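Local coordinates for protein V-type ATPase 116 kDa subunit (Meiothermus ruber, PDB 3RRK) that probably contributes, through this cytoplasmic N-terminal domain of subunit I (the homolog of subunit a), to rotary proton transport by the membrane-embedded V-type ATPase, at residues R107-V110 against L111-R115; L154-K157 against P158-E162; V164-A167 against L168-L172. All coordinates share one frame; numbering follows the deposited sequence.

Contact 1 (R107-V110 against L111-R115)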
loop_
_atom_site.group_PDB
_atom_site.type_symbol
_atom_site.label_atom_id
_atom_site.label_comp_id
_atom_site.label_asym_id
_atom_site.label_seq_id
_atom_site.Cartn_x
_atom_site.Cartn_y
_atom_site.Cartn_z
ATOM N N ARG A 107 2.189 5.711 -14.205
ATOM C CA ARG A 107 1.879 4.433 -14.810
ATOM C C ARG A 107 1.891 3.338 -13.775
ATOM O O ARG A 107 1.045 2.458 -13.793
ATOM C CB ARG A 107 2.843 4.099 -15.939
ATOM C CG ARG A 107 2.355 4.534 -17.309
ATOM C CD ARG A 107 3.493 4.504 -18.316
ATOM N NE ARG A 107 3.942 3.146 -18.628
ATOM C CZ ARG A 107 5.211 2.810 -18.869
ATOM N NH1 ARG A 107 6.178 3.731 -18.808
ATOM N NH2 ARG A 107 5.521 1.548 -19.161
ATOM N N ALA A 108 2.839 3.389 -12.854
ATOM C CA ALA A 108 2.930 2.314 -11.887
ATOM C C ALA A 108 1.710 2.407 -10.992
ATOM O O ALA A 108 1.114 1.395 -10.621
ATOM C CB ALA A 108 4.238 2.383 -11.074
ATOM N N GLU A 109 1.307 3.624 -10.667
ATOM C CA GLU A 109 0.178 3.745 -9.752
ATOM C C GLU A 109 -1.070 3.101 -10.338
ATOM O O GLU A 109 -1.789 2.373 -9.652
ATOM C CB GLU A 109 -0.094 5.193 -9.378
ATOM C CG GLU A 109 -0.972 5.336 -8.142
ATOM C CD GLU A 109 -1.591 6.724 -8.023
ATOM O OE1 GLU A 109 -1.503 7.503 -9.003
ATOM O OE2 GLU A 109 -2.177 7.032 -6.958
ATOM N N VAL A 110 -1.298 3.368 -11.618
ATOM C CA VAL A 110 -2.463 2.887 -12.346
ATOM C C VAL A 110 -2.391 1.370 -12.537
ATOM O O VAL A 110 -3.310 0.649 -12.181
ATOM C CB VAL A 110 -2.588 3.634 -13.708
ATOM C CG1 VAL A 110 -3.438 2.872 -14.697
ATOM C CG2 VAL A 110 -3.122 5.046 -13.489
ATOM N N LEU A 111 -1.290 0.881 -13.086
ATOM C CA LEU A 111 -1.096 -0.561 -13.232
ATOM C C LEU A 111 -1.292 -1.313 -11.929
ATOM O O LEU A 111 -2.017 -2.302 -11.897
ATOM C CB LEU A 111 0.284 -0.854 -13.797
ATOM C CG LEU A 111 0.373 -0.303 -15.220
ATOM C CD1 LEU A 111 1.769 -0.428 -15.806
ATOM C CD2 LEU A 111 -0.654 -1.011 -16.082
ATOM N N GLY A 112 -0.655 -0.843 -10.859
ATOM C CA GLY A 112 -0.737 -1.513 -9.577
ATOM C C GLY A 112 -2.157 -1.567 -9.046
ATOM O O GLY A 112 -2.547 -2.533 -8.386
ATOM N N LYS A 113 -2.934 -0.524 -9.329
ATOM C CA LYS A 113 -4.318 -0.475 -8.872
ATOM C C LYS A 113 -5.193 -1.435 -9.669
ATOM O O LYS A 113 -6.091 -2.084 -9.127
ATOM C CB LYS A 113 -4.880 0.949 -8.946
ATOM C CG LYS A 113 -4.591 1.796 -7.704
ATOM C CD LYS A 113 -5.118 3.221 -7.855
ATOM C CE LYS A 113 -4.757 4.099 -6.656
ATOM N NZ LYS A 113 -4.989 5.548 -6.953
ATOM N N GLU A 114 -4.917 -1.543 -10.958
ATOM C CA GLU A 114 -5.731 -2.386 -11.791
ATOM C C GLU A 114 -5.475 -3.833 -11.431
ATOM O O GLU A 114 -6.422 -4.579 -11.181
ATOM C CB GLU A 114 -5.450 -2.121 -13.272
ATOM C CG GLU A 114 -6.436 -2.816 -14.199
ATOM C CD GLU A 114 -7.879 -2.473 -13.859
ATOM O OE1 GLU A 114 -8.146 -1.276 -13.622
ATOM O OE2 GLU A 114 -8.734 -3.394 -13.814
ATOM N N ARG A 115 -4.191 -4.208 -11.401
ATOM C CA ARG A 115 -3.734 -5.561 -11.039
ATOM C C ARG A 115 -4.335 -6.044 -9.717
ATOM O O ARG A 115 -4.808 -7.174 -9.617
ATOM C CB ARG A 115 -2.201 -5.622 -10.966
ATOM C CG ARG A 115 -1.660 -6.990 -10.547
ATOM C CD ARG A 115 -0.160 -6.976 -10.315
ATOM N NE ARG A 115 0.182 -6.103 -9.196
ATOM C CZ ARG A 115 1.381 -5.562 -8.998
ATOM N NH1 ARG A 115 2.359 -5.797 -9.860
ATOM N NH2 ARG A 115 1.587 -4.772 -7.943
#
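Glu109 and Lys113, one helical turn apart, are joined by a salt bridge in which Lys113 NZ lies 3.2 Å from Glu109 OE2. The two side chains run side by side and point the same way. The ammonium group meets the oxygen from above the carboxylate, 68° out of its plane. Glu109 reaches this place because its CG stands anti to the backbone N (chi1 -163°) and the side chain stays extended beyond it; Lys113 is extended too, and its CB and CG pass over the carbonyl oxygen of Glu109. Long charged residues suit this exposed flank, where they can pair and their charged ends can remain solvent-accessible.

The backbone bond from Lys113 N to Glu109 O underlies the pair and is somewhat bent (3.1 Å, 142° at the hydrogen). Its neighbours continue the series round the helix. Leu111 N donates to Arg107 O at 2.9 Å, and Gly112 N reaches Ala108 O at the same length, 2.9 Å. Glu114 N follows on Val110 O at 3.0 Å.

Farther out, the other faces of the helix meet neighbouring helices. Leu111, buried and purely apolar, packs against Val249 of helix 224-281, while the small Ala108 lets helix 56-79 come close at Gln74, Ser75 and Val78. Arg115 NH1 also hydrogen-bonds Val78 O. Ala108 and Leu111 thus face partner helices while the exposed side carries an i to i+4 salt bridge, as in a helix of a long helical bundle, here the elongated middle of the cytoplasmic domain.

Contact 2 (L154-K157 against P158-E162); sequences LVAK and PEELE
Val155 and Glu160 meet where strand 148-155 turns into helix 158-172, a beta-to-alpha connection with Lys157 at the N-cap position. The tight part lies on the inner side. Val155 CG2, anti to the backbone N, packs 3.5 Å from Glu160 CB, and the two side chains slide past each other in opposite directions. A branched valine fills this buried place, backed by Leu187 of the neighbouring strand. Glu160 is extended, with its aliphatic part along the valine, so that OE1 reaches back to Ala156 N in a weak but straight hydrogen bond (3.3 Å, 168°). Cutting Glu160 back to an alanine would probably leave Ala156 N without this acceptor and strip Val155 CG2 of the CG and carboxylate that cover it.

The outer side is looser and faces solvent. Lys157 stretches away, its NZ 6.2 Å from Glu159 OE1, so these opposite charges do not make contact. Pro158 suits the first helical turn, where its missing N-H costs no bond and its ring limits the backbone. The turn is closed by the carbonyl of the N-cap residue: Leu161 N donates to Lys157 O at 3.1 Å, in the carbonyl plane.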
loop_
_atom_site.group_PDB
_atom_site.type_symbol
_atom_site.label_atom_id
_atom_site.label_comp_id
_atom_site.label_asym_id
_atom_site.label_seq_id
_atom_site.Cartn_x
_atom_site.Cartn_y
_atom_site.Cartn_z
ATOM N N LEU A 154 -26.024 -20.100 3.900
ATOM C CA LEU A 154 -25.297 -21.359 3.980
ATOM C C LEU A 154 -25.636 -22.149 5.237
ATOM O O LEU A 154 -25.917 -21.589 6.299
ATOM C CB LEU A 154 -23.791 -21.122 3.913
ATOM C CG LEU A 154 -23.178 -20.524 2.652
ATOM C CD1 LEU A 154 -21.676 -20.349 2.873
ATOM C CD2 LEU A 154 -23.445 -21.399 1.444
ATOM N N VAL A 155 -25.593 -23.464 5.107
ATOM C CA VAL A 155 -25.941 -24.346 6.201
ATOM C C VAL A 155 -25.013 -25.536 6.067
ATOM O O VAL A 155 -24.672 -25.929 4.954
ATOM C CB VAL A 155 -27.433 -24.763 6.123
ATOM C CG1 VAL A 155 -27.644 -25.837 5.067
ATOM C CG2 VAL A 155 -27.922 -25.242 7.463
ATOM N N ALA A 156 -24.579 -26.092 7.190
ATOM C CA ALA A 156 -23.526 -27.106 7.168
ATOM C C ALA A 156 -24.072 -28.503 6.914
ATOM O O ALA A 156 -23.683 -29.179 5.963
ATOM C CB ALA A 156 -22.732 -27.068 8.461
ATOM N N LYS A 157 -24.992 -28.928 7.765
ATOM C CA LYS A 157 -25.536 -30.274 7.672
ATOM C C LYS A 157 -26.970 -30.271 7.121
ATOM O O LYS A 157 -27.744 -29.350 7.388
ATOM C CB LYS A 157 -25.480 -30.943 9.054
ATOM C CG LYS A 157 -24.189 -30.663 9.825
ATOM C CD LYS A 157 -24.172 -31.334 11.192
ATOM C CE LYS A 157 -22.836 -31.090 11.894
ATOM N NZ LYS A 157 -22.715 -31.800 13.206
ATOM N N PRO A 158 -27.319 -31.296 6.329
ATOM C CA PRO A 158 -28.717 -31.497 5.927
ATOM C C PRO A 158 -29.626 -31.624 7.155
ATOM O O PRO A 158 -30.839 -31.420 7.066
ATOM C CB PRO A 158 -28.667 -32.817 5.149
ATOM C CG PRO A 158 -27.283 -32.865 4.590
ATOM C CD PRO A 158 -26.403 -32.217 5.631
ATOM N N GLU A 159 -29.027 -31.961 8.292
ATOM C CA GLU A 159 -29.743 -32.025 9.556
ATOM C C GLU A 159 -30.134 -30.621 9.996
ATOM O O GLU A 159 -31.235 -30.398 10.494
ATOM C CB GLU A 159 -28.879 -32.693 10.631
ATOM C CG GLU A 159 -28.646 -34.197 10.431
ATOM C CD GLU A 159 -27.700 -34.521 9.276
ATOM O OE1 GLU A 159 -26.805 -33.700 8.984
ATOM O OE2 GLU A 159 -27.851 -35.603 8.663
ATOM N N GLU A 160 -29.224 -29.672 9.803
ATOM C CA GLU A 160 -29.481 -28.288 10.183
ATOM C C GLU A 160 -30.550 -27.682 9.274
ATOM O O GLU A 160 -31.367 -26.873 9.708
ATOM C CB GLU A 160 -28.192 -27.453 10.147
ATOM C CG GLU A 160 -28.250 -26.199 11.017
ATOM C CD GLU A 160 -26.975 -25.362 10.975
ATOM O OE1 GLU A 160 -26.126 -25.591 10.082
ATOM O OE2 GLU A 160 -26.831 -24.469 11.842
ATOM N N LEU A 161 -30.544 -28.088 8.011
ATOM C CA LEU A 161 -31.522 -27.592 7.066
ATOM C C LEU A 161 -32.925 -27.919 7.557
ATOM O O LEU A 161 -33.840 -27.106 7.449
ATOM C CB LEU A 161 -31.289 -28.212 5.696
ATOM C CG LEU A 161 -32.186 -27.682 4.576
ATOM C CD1 LEU A 161 -31.979 -26.193 4.388
ATOM C CD2 LEU A 161 -31.919 -28.427 3.277
ATOM N N GLU A 162 -33.082 -29.113 8.111
ATOM C CA GLU A 162 -34.366 -29.546 8.636
ATOM C C GLU A 162 -34.852 -28.665 9.772
ATOM O O GLU A 162 -36.006 -28.239 9.779
ATOM C CB GLU A 162 -34.284 -30.996 9.097
ATOM C CG GLU A 162 -34.040 -31.930 7.946
ATOM C CD GLU A 162 -34.775 -31.478 6.698
ATOM O OE1 GLU A 162 -36.026 -31.396 6.738
ATOM O OE2 GLU A 162 -34.101 -31.189 5.684
#

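Contact 3 (V164-A167 against L168-L172); sequences VRKA and LQEAL
Val164 and Leu168 lie side by side on the inner face of helix 158-172, the helix that packs on the three-stranded antiparallel sheet of this alpha/beta lobe. Both point the same way, and Val164 CG1 touches Leu168 CD1 at 3.9 Å. The leucine's CG sits beside its own backbone N (chi1 -76°), which carries the branched end back toward the preceding turn. Buried apolar residues fit here because strand 177-182 lies against them through Leu178, while helix 198-206 meets them through Leu205, Ala201 and Ser204.

A second parallel pair occupies the exposed flank. Lys166 and Glu170 also run alongside each other, but polar ends replace the methyl contact. The lysine bends at its last torsion (chi4 -67°), bringing NZ round to the glutamate, which is extended. Lys166 NZ stands 3.5 Å from Glu170 OE1, a weak salt bridge, as fits two long side chains on an exposed face.

Ala167 lies between the apolar and charged pairs, and its single methyl keeps the surface there low. The backbone bonds run on past both: Gln169 N donates to Arg165 O at 3.0 Å, and Glu170 N to Lys166 O at 2.9 Å. Toward the C-terminal end, Leu168 O receives two N-H groups, from Ala171 and Leu172. Under the apolar pair runs the straight bond from Leu168 N to Val164 O, 2.7 Å long with 176° at the hydrogen.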
loop_
_atom_site.group_PDB
_atom_site.type_symbol
_atom_site.label_atom_id
_atom_site.label_comp_id
_atom_site.label_asym_id
_atom_site.label_seq_id
_atom_site.Cartn_x
_atom_site.Cartn_y
_atom_site.Cartn_z
ATOM N N VAL A 164 -34.305 -25.727 10.262
ATOM C CA VAL A 164 -34.740 -24.501 9.600
ATOM C C VAL A 164 -36.119 -24.680 8.970
ATOM O O VAL A 164 -37.025 -23.856 9.155
ATOM C CB VAL A 164 -33.769 -24.121 8.467
ATOM C CG1 VAL A 164 -34.342 -22.998 7.625
ATOM C CG2 VAL A 164 -32.428 -23.740 9.025
ATOM N N ARG A 165 -36.255 -25.753 8.202
ATOM C CA ARG A 165 -37.530 -26.103 7.610
ATOM C C ARG A 165 -38.583 -26.172 8.709
ATOM O O ARG A 165 -39.712 -25.714 8.525
ATOM C CB ARG A 165 -37.421 -27.429 6.857
ATOM C CG ARG A 165 -38.735 -27.932 6.292
ATOM C CD ARG A 165 -38.537 -29.100 5.326
ATOM N NE ARG A 165 -38.349 -28.649 3.946
ATOM C CZ ARG A 165 -37.264 -28.881 3.210
ATOM N NH1 ARG A 165 -36.241 -29.571 3.707
ATOM N NH2 ARG A 165 -37.205 -28.425 1.968
ATOM N N LYS A 166 -38.197 -26.717 9.860
ATOM C CA LYS A 166 -39.106 -26.813 10.994
ATOM C C LYS A 166 -39.475 -25.438 11.523
ATOM O O LYS A 166 -40.654 -25.129 11.676
ATOM C CB LYS A 166 -38.518 -27.660 12.121
ATOM C CG LYS A 166 -39.327 -27.578 13.411
ATOM C CD LYS A 166 -38.880 -28.600 14.446
ATOM C CE LYS A 166 -39.604 -28.401 15.777
ATOM N NZ LYS A 166 -39.213 -27.124 16.449
ATOM N N ALA A 167 -38.472 -24.619 11.814
ATOM C CA ALA A 167 -38.720 -23.239 12.223
ATOM C C ALA A 167 -39.620 -22.506 11.221
ATOM O O ALA A 167 -40.643 -21.939 11.597
ATOM C CB ALA A 167 -37.408 -22.493 12.393
ATOM N N LEU A 168 -39.233 -22.513 9.948
ATOM C CA LEU A 168 -40.000 -21.818 8.922
ATOM C C LEU A 168 -41.458 -22.235 8.934
ATOM O O LEU A 168 -42.345 -21.388 8.929
ATOM C CB LEU A 168 -39.415 -22.067 7.533
ATOM C CG LEU A 168 -38.139 -21.301 7.189
ATOM C CD1 LEU A 168 -37.614 -21.765 5.851
ATOM C CD2 LEU A 168 -38.393 -19.808 7.166
ATOM N N GLN A 169 -41.709 -23.539 8.940
ATOM C CA GLN A 169 -43.081 -24.024 8.957
ATOM C C GLN A 169 -43.793 -23.597 10.228
ATOM O O GLN A 169 -44.985 -23.336 10.227
ATOM C CB GLN A 169 -43.131 -25.542 8.832
ATOM C CG GLN A 169 -44.553 -26.092 8.897
ATOM C CD GLN A 169 -44.598 -27.582 9.180
ATOM O OE1 GLN A 169 -43.561 -28.208 9.421
ATOM N NE2 GLN A 169 -45.801 -28.161 9.156
ATOM N N GLU A 170 -43.055 -23.545 11.323
ATOM C CA GLU A 170 -43.617 -23.124 12.596
ATOM C C GLU A 170 -44.133 -21.697 12.448
ATOM O O GLU A 170 -45.101 -21.296 13.086
ATOM C CB GLU A 170 -42.540 -23.201 13.689
ATOM C CG GLU A 170 -43.054 -23.486 15.098
ATOM C CD GLU A 170 -41.929 -23.735 16.105
ATOM O OE1 GLU A 170 -40.811 -24.119 15.689
ATOM O OE2 GLU A 170 -42.164 -23.541 17.318
ATOM N N ALA A 171 -43.485 -20.942 11.572
ATOM C CA ALA A 171 -43.690 -19.506 11.500
ATOM C C ALA A 171 -44.557 -19.094 10.318
ATOM O O ALA A 171 -45.226 -18.062 10.364
ATOM C CB ALA A 171 -42.341 -18.796 11.437
ATOM N N LEU A 172 -44.544 -19.903 9.263
ATOM C CA LEU A 172 -45.202 -19.542 8.014
ATOM C C LEU A 172 -46.091 -20.646 7.446
ATOM O O LEU A 172 -46.655 -20.497 6.362
ATOM C CB LEU A 172 -44.148 -19.160 6.978
ATOM C CG LEU A 172 -43.342 -17.902 7.294
ATOM C CD1 LEU A 172 -42.087 -17.833 6.429
ATOM C CD2 LEU A 172 -44.215 -16.662 7.119
#

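Overall arrangement
From the N terminus, the chain first builds part of a four-stranded sheet and helix 56-79, then enters helix 94-138, where contact 1 spans consecutive turns of the elongated middle. Past this helix it reaches the three-stranded sheet of the far lobe. Contact 2 closes the short turn from edge strand 148-155 into helix 158-172, and contact 3 continues within that same helix, joining its inner face to the sheet and helix 198-206. The three follow in series, with none nested or crossed. Contacts 2 and 3 have centres about 14 Å apart, whereas contact 1 lies about 43 Å from contact 2, centre to centre.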